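Local coordinates for Amy13K (PDB 6B3P), which binds maltooligosaccharides through two family 26 carbohydrate-binding modules and so probably holds a surface-bound gut bacterial alpha-amylase on starch, at residues 17-20 with 25-28; 58-63 with 67-72; 142-145 with 151-154; 101-106 with 161-166. One frame throughout, in Å; residues are numbered along the deposited sequence.

Interaction 1: 17-20 with 25-28; sequences AYIY and KPAG. With GLC (alpha-D-glucopyranose), chain C; GLC (alpha-D-glucopyranose), chain B; FMT (formic acid), chain R.
Ile19 O, Ala27 N and Gly28 O grip one water molecule between them. The water donates to Ile19 O at 2.6 Å and to Gly28 O, and accepts from Ala27 N at 3.0 Å. It thereby joins two backbones that share no direct hydrogen bond. Around it Ile19 O also receives the CA-H of Lys25, while Ile19 CG2 meets the ring of Pro26 at CG, 3.8 Å away and at about a right angle. Ala27 CB comes down on Ala17 O. Residues 25-28 form a type I beta turn, closed by Gly28 N to Lys25 O, in the long loop that connects the neighbouring antiparallel strands 16-20 and 33-37 of the first CBM26 module. Beside the turn lies the glycan site. Tyr18 reaches past the turn because its ring is set opposite the backbone N (chi1 179°); Gly28 O lies at its ring edge, 3.5 Å from CE1. Tyr18 OH and O6 of the chain C glucose, which lies in the ring plane, share a hydrogen bond of 2.5 Å in which either may be the donor, and Lys25 CE packs 3.3 Å from the same Tyr18 OH. Trp30 meets the Tyr18 ring edge-to-face. The aliphatic part of Lys25 runs obliquely across the tyrosine, and the bend at its last torsion sends NZ to a formate and to Thr23 O. Tyr20 offers the same glucose a ring face, with C6 3.7 Å from CD1.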
loop_
_atom_site.group_PDB
_atom_site.type_symbol
_atom_site.label_atom_id
_atom_site.label_comp_id
_atom_site.label_asym_id
_atom_site.label_seq_id
_atom_site.Cartn_x
_atom_site.Cartn_y
_atom_site.Cartn_z
ATOM N N ALA A 17 -9.110 -11.523 -7.312
ATOM C CA ALA A 17 -9.981 -11.640 -6.149
ATOM C C ALA A 17 -11.347 -11.046 -6.471
ATOM O O ALA A 17 -11.454 -9.861 -6.796
ATOM C CB ALA A 17 -9.361 -10.943 -4.942
ATOM N N TYR A 18 -12.381 -11.877 -6.388
ATOM C CA TYR A 18 -13.757 -11.432 -6.566
ATOM C C TYR A 18 -14.419 -11.310 -5.202
ATOM O O TYR A 18 -14.441 -12.264 -4.422
ATOM C CB TYR A 18 -14.534 -12.399 -7.461
ATOM C CG TYR A 18 -15.980 -12.014 -7.670
ATOM C CD1 TYR A 18 -16.323 -10.932 -8.469
ATOM C CD2 TYR A 18 -17.002 -12.740 -7.079
ATOM C CE1 TYR A 18 -17.643 -10.580 -8.667
ATOM C CE2 TYR A 18 -18.326 -12.396 -7.268
ATOM C CZ TYR A 18 -18.641 -11.315 -8.062
ATOM O OH TYR A 18 -19.957 -10.972 -8.257
ATOM N N ILE A 19 -14.953 -10.126 -4.923
ATOM C CA ILE A 19 -15.529 -9.816 -3.621
ATOM C C ILE A 19 -16.976 -9.390 -3.814
ATOM O O ILE A 19 -17.274 -8.611 -4.719
ATOM C CB ILE A 19 -14.727 -8.705 -2.905
ATOM C CG1 ILE A 19 -13.291 -9.179 -2.653
ATOM C CG2 ILE A 19 -15.399 -8.300 -1.587
ATOM C CD1 ILE A 19 -12.336 -8.079 -2.255
ATOM N N TYR A 20 -17.877 -9.903 -2.981
ATOM C CA TYR A 20 -19.292 -9.595 -3.157
ATOM C C TYR A 20 -20.126 -9.632 -1.881
ATOM O O TYR A 20 -19.833 -10.378 -0.944
ATOM C CB TYR A 20 -19.911 -10.554 -4.179
ATOM C CG TYR A 20 -20.040 -11.990 -3.706
ATOM C CD1 TYR A 20 -21.175 -12.422 -3.029
ATOM C CD2 TYR A 20 -19.037 -12.917 -3.952
ATOM C CE1 TYR A 20 -21.302 -13.730 -2.607
ATOM C CE2 TYR A 20 -19.157 -14.230 -3.533
ATOM C CZ TYR A 20 -20.295 -14.631 -2.861
ATOM O OH TYR A 20 -20.438 -15.933 -2.430
ATOM N N LYS A 25 -20.311 -5.461 -5.795
ATOM C CA LYS A 25 -19.070 -6.063 -6.286
ATOM C C LYS A 25 -17.923 -5.050 -6.252
ATOM O O LYS A 25 -17.515 -4.540 -7.295
ATOM C CB LYS A 25 -19.266 -6.589 -7.712
ATOM C CG LYS A 25 -20.458 -7.516 -7.881
ATOM C CD LYS A 25 -20.655 -7.876 -9.346
ATOM C CE LYS A 25 -21.909 -8.705 -9.567
ATOM N NZ LYS A 25 -23.160 -7.927 -9.339
ATOM N N PRO A 26 -17.397 -4.758 -5.051
ATOM C CA PRO A 26 -16.406 -3.685 -4.881
ATOM C C PRO A 26 -15.074 -3.904 -5.608
ATOM O O PRO A 26 -14.361 -2.927 -5.848
ATOM C CB PRO A 26 -16.185 -3.647 -3.363
ATOM C CG PRO A 26 -16.661 -4.953 -2.855
ATOM C CD PRO A 26 -17.773 -5.365 -3.764
ATOM N N ALA A 27 -14.737 -5.147 -5.940
ATOM C CA ALA A 27 -13.514 -5.420 -6.694
ATOM C C ALA A 27 -13.812 -5.550 -8.186
ATOM O O ALA A 27 -12.932 -5.904 -8.974
ATOM C CB ALA A 27 -12.831 -6.684 -6.169
ATOM N N GLY A 28 -15.057 -5.265 -8.565
ATOM C CA GLY A 28 -15.465 -5.263 -9.960
ATOM C C GLY A 28 -16.229 -6.512 -10.344
ATOM O O GLY A 28 -16.288 -7.472 -9.578
HETATM C C1 GLC C . -20.498 -15.767 -7.288
HETATM C C2 GLC C . -20.976 -16.843 -6.349
HETATM C C3 GLC C . -22.469 -16.753 -6.100
HETATM C C4 GLC C . -22.859 -15.329 -5.731
HETATM C C5 GLC C . -22.279 -14.334 -6.720
HETATM C C6 GLC C . -22.572 -12.873 -6.393
HETATM O O2 GLC C . -20.603 -18.066 -6.896
HETATM O O3 GLC C . -22.861 -17.664 -5.120
HETATM O O4 GLC C . -24.266 -15.268 -5.681
HETATM O O5 GLC C . -20.897 -14.519 -6.791
HETATM O O6 GLC C . -22.080 -11.961 -7.334
HETATM C C1 GLC B . -19.035 -16.361 -12.296
HETATM C C2 GLC B . -18.428 -17.209 -11.197
HETATM C C3 GLC B . -19.423 -17.308 -10.050
HETATM C C4 GLC B . -19.887 -15.937 -9.597
HETATM C C5 GLC B . -20.378 -15.134 -10.778
HETATM C C6 GLC B . -20.763 -13.737 -10.315
HETATM O O2 GLC B . -18.043 -18.472 -11.688
HETATM O O3 GLC B . -18.864 -17.977 -8.966
HETATM O O4 GLC B . -20.890 -16.065 -8.621
HETATM O O5 GLC B . -19.381 -15.100 -11.751
HETATM O O6 GLC B . -21.077 -12.854 -11.349
HETATM C C FMT R . -24.842 -11.116 -8.199
HETATM O O1 FMT R . -24.833 -9.893 -8.257
HETATM O O2 FMT R . -25.772 -11.734 -7.687
HETATM O O HOH W 1 -15.895 -7.779 -6.708
#

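Interaction 2: 58-63 with 67-72; sequences SLILND and GNQLKD. With GLC (alpha-D-glucopyranose), chain B; GLC (alpha-D-glucopyranose), chain C; FMT (formic acid), chain P.
Gln69 starts against Asn62 and Ile60 and finishes on the sugar. Its CB rests 3.8 Å from Asn62 CB and equally close to Ile60 CG2. CG takes the position between backbone N and carbonyl carbon (chi1 70°), and from there the chain runs extended toward the glycan. At the tip both halves of the amide are used: OE1 accepts from O2 of the chain B glucose at 2.8 Å, and NE2 donates nearly straight to O3 of that sugar at 3.0 Å. Neighbouring hydroxyls of one glucose are thus read by one amide, whose rotation they fix. Ile60 CD1 lies near the glucoses of chains B and C, with Asp72 alongside it; Asp72 OD2 is held by Tyr20 OH. The backbones run roughly antiparallel. Asn62 and Gln69 make a non-hydrogen-bonded pair, flanked by Leu70 N to Leu61 O at 2.8 Å and Asp63 N to Asn68 O at 3.0 Å. Farther along, a water spans Leu59 O, Leu61 N and Lys71 O. At the turn end Asp63 OD1 accepts Asn68 N at 3.2 Å, from above the carboxylate plane. An alanine at Asp63 would probably leave Asn68 N without this acceptor, with the backbone bond remaining to hold the turn end here. Strand 57-62 lies between strands 16-20 and 73-75; Leu61 and Leu70 both pack on Tyr7 of strand 2-8 and Phe87 of strand 82-87, while Trp30 touches Ile60 and Gln69.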
loop_
_atom_site.group_PDB
_atom_site.type_symbol
_atom_site.label_atom_id
_atom_site.label_comp_id
_atom_site.label_asym_id
_atom_site.label_seq_id
_atom_site.Cartn_x
_atom_site.Cartn_y
_atom_site.Cartn_z
ATOM N N SER A 58 -17.961 -11.762 0.943
ATOM C CA SER A 58 -17.454 -13.063 0.534
ATOM C C SER A 58 -16.329 -12.865 -0.465
ATOM O O SER A 58 -16.365 -11.925 -1.259
ATOM C CB SER A 58 -18.565 -13.911 -0.080
ATOM O OG SER A 58 -19.560 -14.207 0.879
ATOM N N LEU A 59 -15.342 -13.755 -0.420
ATOM C CA LEU A 59 -14.197 -13.705 -1.321
ATOM C C LEU A 59 -14.116 -14.983 -2.147
ATOM O O LEU A 59 -14.221 -16.085 -1.611
ATOM C CB LEU A 59 -12.899 -13.507 -0.530
ATOM C CG LEU A 59 -11.588 -13.772 -1.279
ATOM C CD1 LEU A 59 -11.324 -12.700 -2.329
ATOM C CD2 LEU A 59 -10.424 -13.883 -0.305
ATOM N N ILE A 60 -13.934 -14.820 -3.453
ATOM C CA ILE A 60 -13.623 -15.939 -4.334
ATOM C C ILE A 60 -12.315 -15.662 -5.058
ATOM O O ILE A 60 -12.232 -14.759 -5.892
ATOM C CB ILE A 60 -14.741 -16.198 -5.365
ATOM C CG1 ILE A 60 -16.017 -16.651 -4.652
ATOM C CG2 ILE A 60 -14.307 -17.265 -6.376
ATOM C CD1 ILE A 60 -17.229 -16.754 -5.559
ATOM N N LEU A 61 -11.290 -16.435 -4.714
ATOM C CA LEU A 61 -10.020 -16.395 -5.425
ATOM C C LEU A 61 -10.139 -17.249 -6.686
ATOM O O LEU A 61 -10.719 -18.334 -6.655
ATOM C CB LEU A 61 -8.886 -16.889 -4.525
ATOM C CG LEU A 61 -8.599 -16.012 -3.301
ATOM C CD1 LEU A 61 -7.778 -16.770 -2.268
ATOM C CD2 LEU A 61 -7.884 -14.733 -3.718
ATOM N N ASN A 62 -9.594 -16.751 -7.790
ATOM C CA ASN A 62 -9.781 -17.380 -9.096
ATOM C C ASN A 62 -8.588 -17.109 -10.011
ATOM O O ASN A 62 -7.715 -16.314 -9.668
ATOM C CB ASN A 62 -11.079 -16.877 -9.738
ATOM C CG ASN A 62 -11.068 -15.379 -9.984
ATOM O OD1 ASN A 62 -10.304 -14.883 -10.810
ATOM N ND2 ASN A 62 -11.930 -14.651 -9.273
ATOM N N ASP A 63 -8.549 -17.762 -11.172
ATOM C CA ASP A 63 -7.448 -17.562 -12.115
ATOM C C ASP A 63 -7.793 -16.502 -13.162
ATOM O O ASP A 63 -7.457 -16.640 -14.339
ATOM C CB ASP A 63 -7.058 -18.887 -12.793
ATOM C CG ASP A 63 -8.201 -19.527 -13.562
ATOM O OD1 ASP A 63 -9.302 -18.943 -13.634
ATOM O OD2 ASP A 63 -7.985 -20.629 -14.108
ATOM N N GLY A 67 -11.503 -20.060 -15.961
ATOM C CA GLY A 67 -12.247 -21.289 -15.735
ATOM C C GLY A 67 -12.099 -21.965 -14.384
ATOM O O GLY A 67 -12.759 -22.977 -14.136
ATOM N N ASN A 68 -11.249 -21.428 -13.514
ATOM C CA ASN A 68 -11.007 -22.053 -12.215
ATOM C C ASN A 68 -11.102 -21.080 -11.048
ATOM O O ASN A 68 -10.590 -19.964 -11.110
ATOM C CB ASN A 68 -9.635 -22.723 -12.215
ATOM C CG ASN A 68 -9.488 -23.725 -13.337
ATOM O OD1 ASN A 68 -8.778 -23.486 -14.312
ATOM N ND2 ASN A 68 -10.168 -24.854 -13.206
ATOM N N GLN A 69 -11.759 -21.524 -9.981
ATOM C CA GLN A 69 -11.930 -20.709 -8.786
ATOM C C GLN A 69 -11.975 -21.576 -7.536
ATOM O O GLN A 69 -12.406 -22.730 -7.582
ATOM C CB GLN A 69 -13.211 -19.887 -8.883
ATOM C CG GLN A 69 -14.451 -20.739 -8.786
ATOM C CD GLN A 69 -15.708 -19.994 -9.169
ATOM O OE1 GLN A 69 -15.878 -19.569 -10.317
ATOM N NE2 GLN A 69 -16.602 -19.829 -8.203
ATOM N N LEU A 70 -11.542 -21.004 -6.418
ATOM C CA LEU A 70 -11.631 -21.673 -5.131
ATOM C C LEU A 70 -12.995 -21.418 -4.499
ATOM O O LEU A 70 -13.736 -20.534 -4.927
ATOM C CB LEU A 70 -10.516 -21.196 -4.202
ATOM C CG LEU A 70 -9.100 -21.267 -4.778
ATOM C CD1 LEU A 70 -8.087 -20.837 -3.730
ATOM C CD2 LEU A 70 -8.776 -22.663 -5.299
ATOM N N LYS A 71 -13.313 -22.201 -3.477
ATOM C CA LYS A 71 -14.573 -22.068 -2.758
ATOM C C LYS A 71 -14.648 -20.729 -2.020
ATOM O O LYS A 71 -13.633 -20.207 -1.559
ATOM C CB LYS A 71 -14.725 -23.225 -1.772
ATOM C CG LYS A 71 -16.153 -23.555 -1.395
ATOM C CD LYS A 71 -16.188 -24.322 -0.086
ATOM C CE LYS A 71 -17.595 -24.759 0.278
ATOM N NZ LYS A 71 -17.621 -25.474 1.582
ATOM N N ASP A 72 -15.855 -20.181 -1.914
ATOM C CA ASP A 72 -16.072 -18.904 -1.231
ATOM C C ASP A 72 -15.604 -18.945 0.221
ATOM O O ASP A 72 -15.796 -19.948 0.907
ATOM C CB ASP A 72 -17.556 -18.520 -1.253
ATOM C CG ASP A 72 -18.178 -18.640 -2.628
ATOM O OD1 ASP A 72 -17.820 -19.575 -3.375
ATOM O OD2 ASP A 72 -19.041 -17.798 -2.954
HETATM C C1 GLC B . -19.035 -16.361 -12.296
HETATM C C2 GLC B . -18.428 -17.209 -11.197
HETATM C C3 GLC B . -19.423 -17.308 -10.050
HETATM C C4 GLC B . -19.887 -15.937 -9.597
HETATM C C5 GLC B . -20.378 -15.134 -10.778
HETATM C C6 GLC B . -20.763 -13.737 -10.315
HETATM O O2 GLC B . -18.043 -18.472 -11.688
HETATM O O3 GLC B . -18.864 -17.977 -8.966
HETATM O O4 GLC B . -20.890 -16.065 -8.621
HETATM O O5 GLC B . -19.381 -15.100 -11.751
HETATM O O6 GLC B . -21.077 -12.854 -11.349
HETATM C C1 GLC C . -20.498 -15.767 -7.288
HETATM C C2 GLC C . -20.976 -16.843 -6.349
HETATM C C3 GLC C . -22.469 -16.753 -6.100
HETATM C C4 GLC C . -22.859 -15.329 -5.731
HETATM C C5 GLC C . -22.279 -14.334 -6.720
HETATM C C6 GLC C . -22.572 -12.873 -6.393
HETATM O O2 GLC C . -20.603 -18.066 -6.896
HETATM O O3 GLC C . -22.861 -17.664 -5.120
HETATM O O4 GLC C . -24.266 -15.268 -5.681
HETATM O O5 GLC C . -20.897 -14.519 -6.791
HETATM O O6 GLC C . -22.080 -11.961 -7.334
HETATM C C FMT P . -14.011 -18.463 -14.519
HETATM O O1 FMT P . -13.551 -17.703 -15.353
HETATM O O2 FMT P . -15.189 -18.793 -14.552
HETATM O O HOH W 2 -11.916 -18.054 -2.227
#

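Interaction 3: 142-145 with 151-154; sequences SANA and YDVV. With FMT (formic acid), chain T.
The amide of Asn144 stands almost upright on the carboxylate of Asp152, their planes 87° apart, and yet the two are hydrogen-bonded. ND2 comes to the syn lone pair of OD2, 2.8 Å away, with the acceptor tilted 23° out of the amide plane; a second, weak bond runs from Asn144 ND2 to Asp152 OD1 at 3.4 Å. A first torsion of -173° swings Asn144 CG away from its own N and toward Asp152, and its OD1 accepts from His147 ND1, which fixes which way round the amide lies. One bridge ties the backbones: Ala143 faces Tyr151 as a non-hydrogen-bonded antiparallel pair, flanked by Asp152 N to Ser142 O at 3.3 Å and by the backbone bond of Asn144 with Trp150. At this bridge Ala143 CB sits over one face of the Tyr151 ring, a CH-pi contact 4.0 Å from the ring centroid. Residues 142-145 follow strand 139-141 of one sheet and run beside the start of strand 150-157, an outermost strand of the sheet that holds 101-108. An alanine at Asp152 would remove both carboxylate oxygens, and is likely to leave Asn144 ND2 and His106 ND1 without their partner. His106 is the stronger mate of Asp152, bonded at OD1, and its NE2 meets Glu188 OE2. An imidazole between two carboxylates may well be doubly protonated, so Asp152 probably has its charge offset by the histidine as well as by the amide N-H of Asn144.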
loop_
_atom_site.group_PDB
_atom_site.type_symbol
_atom_site.label_atom_id
_atom_site.label_comp_id
_atom_site.label_asym_id
_atom_site.label_seq_id
_atom_site.Cartn_x
_atom_site.Cartn_y
_atom_site.Cartn_z
ATOM N N SER A 142 15.652 9.267 -4.548
ATOM C CA SER A 142 15.793 9.241 -5.999
ATOM C C SER A 142 14.471 9.533 -6.701
ATOM O O SER A 142 13.408 9.512 -6.080
ATOM C CB SER A 142 16.328 7.883 -6.450
ATOM O OG SER A 142 17.461 7.510 -5.683
ATOM N N ALA A 143 14.548 9.803 -8.000
ATOM C CA ALA A 143 13.362 10.076 -8.803
ATOM C C ALA A 143 12.770 8.784 -9.352
ATOM O O ALA A 143 13.489 7.819 -9.611
ATOM C CB ALA A 143 13.699 11.026 -9.942
ATOM N N ASN A 144 11.452 8.774 -9.521
ATOM C CA ASN A 144 10.760 7.642 -10.123
ATOM C C ASN A 144 10.972 7.632 -11.634
ATOM O O ASN A 144 10.554 8.556 -12.333
ATOM C CB ASN A 144 9.267 7.695 -9.794
ATOM C CG ASN A 144 8.524 6.454 -10.245
ATOM O OD1 ASN A 144 8.259 6.272 -11.434
ATOM N ND2 ASN A 144 8.170 5.597 -9.293
ATOM N N ALA A 145 11.623 6.585 -12.132
ATOM C CA ALA A 145 12.015 6.513 -13.538
ATOM C C ALA A 145 10.814 6.533 -14.484
ATOM O O ALA A 145 10.873 7.142 -15.553
ATOM C CB ALA A 145 12.850 5.259 -13.783
ATOM N N TYR A 151 9.027 11.420 -6.909
ATOM C CA TYR A 151 10.145 10.823 -6.188
ATOM C C TYR A 151 9.605 9.802 -5.198
ATOM O O TYR A 151 8.475 9.927 -4.725
ATOM C CB TYR A 151 10.969 11.889 -5.467
ATOM C CG TYR A 151 11.712 12.817 -6.400
ATOM C CD1 TYR A 151 11.039 13.803 -7.111
ATOM C CD2 TYR A 151 13.087 12.714 -6.565
ATOM C CE1 TYR A 151 11.712 14.654 -7.965
ATOM C CE2 TYR A 151 13.771 13.563 -7.416
ATOM C CZ TYR A 151 13.078 14.530 -8.113
ATOM O OH TYR A 151 13.755 15.376 -8.960
ATOM N N ASP A 152 10.417 8.798 -4.884
ATOM C CA ASP A 152 9.979 7.692 -4.042
ATOM C C ASP A 152 10.819 7.556 -2.779
ATOM O O ASP A 152 12.021 7.817 -2.787
ATOM C CB ASP A 152 10.037 6.376 -4.823
ATOM C CG ASP A 152 9.344 6.462 -6.166
ATOM O OD1 ASP A 152 8.266 7.088 -6.245
ATOM O OD2 ASP A 152 9.882 5.905 -7.145
ATOM N N VAL A 153 10.164 7.150 -1.697
ATOM C CA VAL A 153 10.856 6.730 -0.487
ATOM C C VAL A 153 10.152 5.490 0.055
ATOM O O VAL A 153 8.926 5.380 -0.013
ATOM C CB VAL A 153 10.894 7.844 0.585
ATOM C CG1 VAL A 153 9.494 8.164 1.088
ATOM C CG2 VAL A 153 11.810 7.445 1.738
ATOM N N VAL A 154 10.940 4.560 0.581
ATOM C CA VAL A 154 10.419 3.312 1.121
ATOM C C VAL A 154 10.938 3.101 2.535
ATOM O O VAL A 154 12.149 3.067 2.759
ATOM C CB VAL A 154 10.821 2.100 0.249
ATOM C CG1 VAL A 154 10.250 0.803 0.826
ATOM C CG2 VAL A 154 10.358 2.297 -1.188
HETATM C C FMT T . 14.578 4.351 0.274
HETATM O O1 FMT T . 13.794 4.380 -0.673
HETATM O O2 FMT T . 14.267 4.777 1.384
#

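Interaction 4: 101-106 with 161-166; sequences YVTTIH and QNFSCI. With GLC (alpha-D-glucopyranose), chain D.
Thr103 and Phe163 reach toward each other from opposite strands, the threonine methyl CG2 4.0 Å from Phe163 CZ and oblique to the ring. Next along the strand, Ile105 CD1 reaches both partners on the facing strand: it lies 3.8 Å from Cys165 SG and 4.2 Å from Phe163 CE2. Contact here is apolar and made by side chains alone, since the backbones stay far apart; strand axes 101-106 and 163-166 approach no nearer than 10.6 Å and cross at -27°. Phe163 CG lies between its backbone N and carbonyl carbon (chi1 59°), which carries the ring from its own sheet toward the facing one, and Gln161 O sits in plane at the ring edge. A second shell surrounds this core. Val180 touches Thr103, Ile105 and Phe163 together; Met120 and Gln157 also pack on Phe163, Ile178 on Cys165 and Val153 on Ile105. Beyond Cys165 the strand delivers Ile166 to the glycan, its CD1 3.7 Å from O2 of the chain D glucose, beside Trp121 and Asn177. Two sheets packed face to face in this way form a beta-sandwich, the fold of starch-binding modules, here with a sugar site beside one sheet.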
loop_
_atom_site.group_PDB
_atom_site.type_symbol
_atom_site.label_atom_id
_atom_site.label_comp_id
_atom_site.label_asym_id
_atom_site.label_seq_id
_atom_site.Cartn_x
_atom_site.Cartn_y
_atom_site.Cartn_z
ATOM N N TYR A 101 6.834 -4.867 7.161
ATOM C CA TYR A 101 5.907 -3.816 6.763
ATOM C C TYR A 101 6.629 -2.798 5.902
ATOM O O TYR A 101 7.431 -2.006 6.395
ATOM C CB TYR A 101 5.289 -3.152 7.989
ATOM C CG TYR A 101 4.374 -4.086 8.732
ATOM C CD1 TYR A 101 4.859 -4.903 9.741
ATOM C CD2 TYR A 101 3.030 -4.174 8.402
ATOM C CE1 TYR A 101 4.028 -5.769 10.415
ATOM C CE2 TYR A 101 2.190 -5.041 9.068
ATOM C CZ TYR A 101 2.695 -5.838 10.072
ATOM O OH TYR A 101 1.862 -6.701 10.744
ATOM N N VAL A 102 6.329 -2.832 4.609
ATOM C CA VAL A 102 7.014 -2.003 3.626
ATOM C C VAL A 102 6.092 -0.893 3.149
ATOM O O VAL A 102 5.143 -1.134 2.402
ATOM C CB VAL A 102 7.481 -2.837 2.420
ATOM C CG1 VAL A 102 8.313 -1.987 1.467
ATOM C CG2 VAL A 102 8.275 -4.039 2.891
ATOM N N THR A 103 6.386 0.327 3.588
ATOM C CA THR A 103 5.565 1.483 3.266
ATOM C C THR A 103 6.245 2.325 2.194
ATOM O O THR A 103 7.350 2.829 2.390
ATOM C CB THR A 103 5.294 2.342 4.514
ATOM O OG1 THR A 103 4.759 1.513 5.556
ATOM C CG2 THR A 103 4.302 3.452 4.202
ATOM N N THR A 104 5.571 2.458 1.055
ATOM C CA THR A 104 6.085 3.218 -0.079
ATOM C C THR A 104 5.331 4.533 -0.212
ATOM O O THR A 104 4.102 4.544 -0.263
ATOM C CB THR A 104 5.959 2.423 -1.394
ATOM O OG1 THR A 104 6.614 1.156 -1.251
ATOM C CG2 THR A 104 6.577 3.191 -2.564
ATOM N N ILE A 105 6.069 5.637 -0.266
ATOM C CA ILE A 105 5.460 6.959 -0.381
ATOM C C ILE A 105 6.027 7.710 -1.581
ATOM O O ILE A 105 7.239 7.912 -1.686
ATOM C CB ILE A 105 5.676 7.793 0.896
ATOM C CG1 ILE A 105 5.208 7.013 2.128
ATOM C CG2 ILE A 105 4.918 9.114 0.801
ATOM C CD1 ILE A 105 5.650 7.613 3.450
ATOM N N HIS A 106 5.135 8.115 -2.480
ATOM C CA HIS A 106 5.504 8.860 -3.676
ATOM C C HIS A 106 5.229 10.346 -3.483
ATOM O O HIS A 106 4.145 10.724 -3.039
ATOM C CB HIS A 106 4.729 8.347 -4.893
ATOM C CG HIS A 106 4.828 6.868 -5.098
ATOM N ND1 HIS A 106 6.007 6.241 -5.444
ATOM C CD2 HIS A 106 3.895 5.890 -5.015
ATOM C CE1 HIS A 106 5.795 4.943 -5.561
ATOM N NE2 HIS A 106 4.521 4.704 -5.306
ATOM N N GLN A 161 3.925 -0.071 12.699
ATOM C CA GLN A 161 3.941 1.181 13.445
ATOM C C GLN A 161 3.734 2.387 12.542
ATOM O O GLN A 161 4.441 2.562 11.549
ATOM C CB GLN A 161 5.261 1.327 14.202
ATOM C CG GLN A 161 5.264 2.474 15.205
ATOM C CD GLN A 161 6.313 2.311 16.286
ATOM O OE1 GLN A 161 6.437 1.245 16.891
ATOM N NE2 GLN A 161 7.073 3.372 16.538
ATOM N N ASN A 162 2.757 3.215 12.896
ATOM C CA ASN A 162 2.542 4.476 12.204
ATOM C C ASN A 162 3.732 5.396 12.429
ATOM O O ASN A 162 4.451 5.270 13.421
ATOM C CB ASN A 162 1.254 5.151 12.682
ATOM C CG ASN A 162 0.014 4.327 12.384
ATOM O OD1 ASN A 162 0.036 3.429 11.542
ATOM N ND2 ASN A 162 -1.081 4.635 13.070
ATOM N N PHE A 163 3.941 6.319 11.500
ATOM C CA PHE A 163 5.014 7.292 11.623
ATOM C C PHE A 163 4.660 8.538 10.828
ATOM O O PHE A 163 3.584 8.619 10.234
ATOM C CB PHE A 163 6.342 6.702 11.142
ATOM C CG PHE A 163 6.322 6.234 9.718
ATOM C CD1 PHE A 163 5.837 4.978 9.395
ATOM C CD2 PHE A 163 6.803 7.043 8.701
ATOM C CE1 PHE A 163 5.822 4.541 8.085
ATOM C CE2 PHE A 163 6.790 6.611 7.388
ATOM C CZ PHE A 163 6.299 5.359 7.080
ATOM N N SER A 164 5.566 9.508 10.830
ATOM C CA SER A 164 5.354 10.753 10.108
ATOM C C SER A 164 6.571 11.078 9.265
ATOM O O SER A 164 7.676 10.633 9.571
ATOM C CB SER A 164 5.067 11.897 11.080
ATOM O OG SER A 164 4.011 11.567 11.964
ATOM N N CYS A 165 6.372 11.848 8.202
ATOM C CA CYS A 165 7.491 12.278 7.377
ATOM C C CYS A 165 7.206 13.593 6.659
ATOM O O CYS A 165 6.069 14.061 6.612
ATOM C CB CYS A 165 7.855 11.197 6.356
ATOM S SG CYS A 165 6.618 10.941 5.068
ATOM N N ILE A 166 8.265 14.184 6.114
ATOM C CA ILE A 166 8.185 15.450 5.398
ATOM C C ILE A 166 9.080 15.394 4.168
ATOM O O ILE A 166 10.234 14.977 4.258
ATOM C CB ILE A 166 8.623 16.637 6.289
ATOM C CG1 ILE A 166 7.668 16.814 7.470
ATOM C CG2 ILE A 166 8.694 17.936 5.480
ATOM C CD1 ILE A 166 8.227 17.698 8.561
HETATM C C1 GLC D . 9.387 18.275 12.053
HETATM C C2 GLC D . 7.931 18.590 12.255
HETATM C C3 GLC D . 7.619 18.730 13.723
HETATM C C4 GLC D . 8.100 17.525 14.481
HETATM C C5 GLC D . 9.565 17.307 14.212
HETATM C C6 GLC D . 10.095 16.095 14.944
HETATM O O2 GLC D . 7.596 19.750 11.540
HETATM O O3 GLC D . 6.243 18.852 13.904
HETATM O O4 GLC D . 7.804 17.675 15.864
HETATM O O5 GLC D . 9.747 17.155 12.826
HETATM O O6 GLC D . 11.478 15.905 14.784
#

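Overall arrangement
The four contacts fall into two pairs, one in each CBM26 module. Interactions 1 and 2 come first along the chain, one after the other, with centres 11 Å apart on the neighbouring strands 16-20 and 57-62; both touch the glucoses of chains B and C and so build one glycan site from two neighbouring strands and the loops that follow them. Interactions 3 and 4 lie 13 Å apart and meet through neighbouring strands 101-108 and 150-157; the segments of interaction 3 fall between those of interaction 4 in sequence. Centres in different modules are about 28 to 36 Å apart, on opposite sides of the chain's centre. Two separate sites in one chain are consistent with multivalent starch binding.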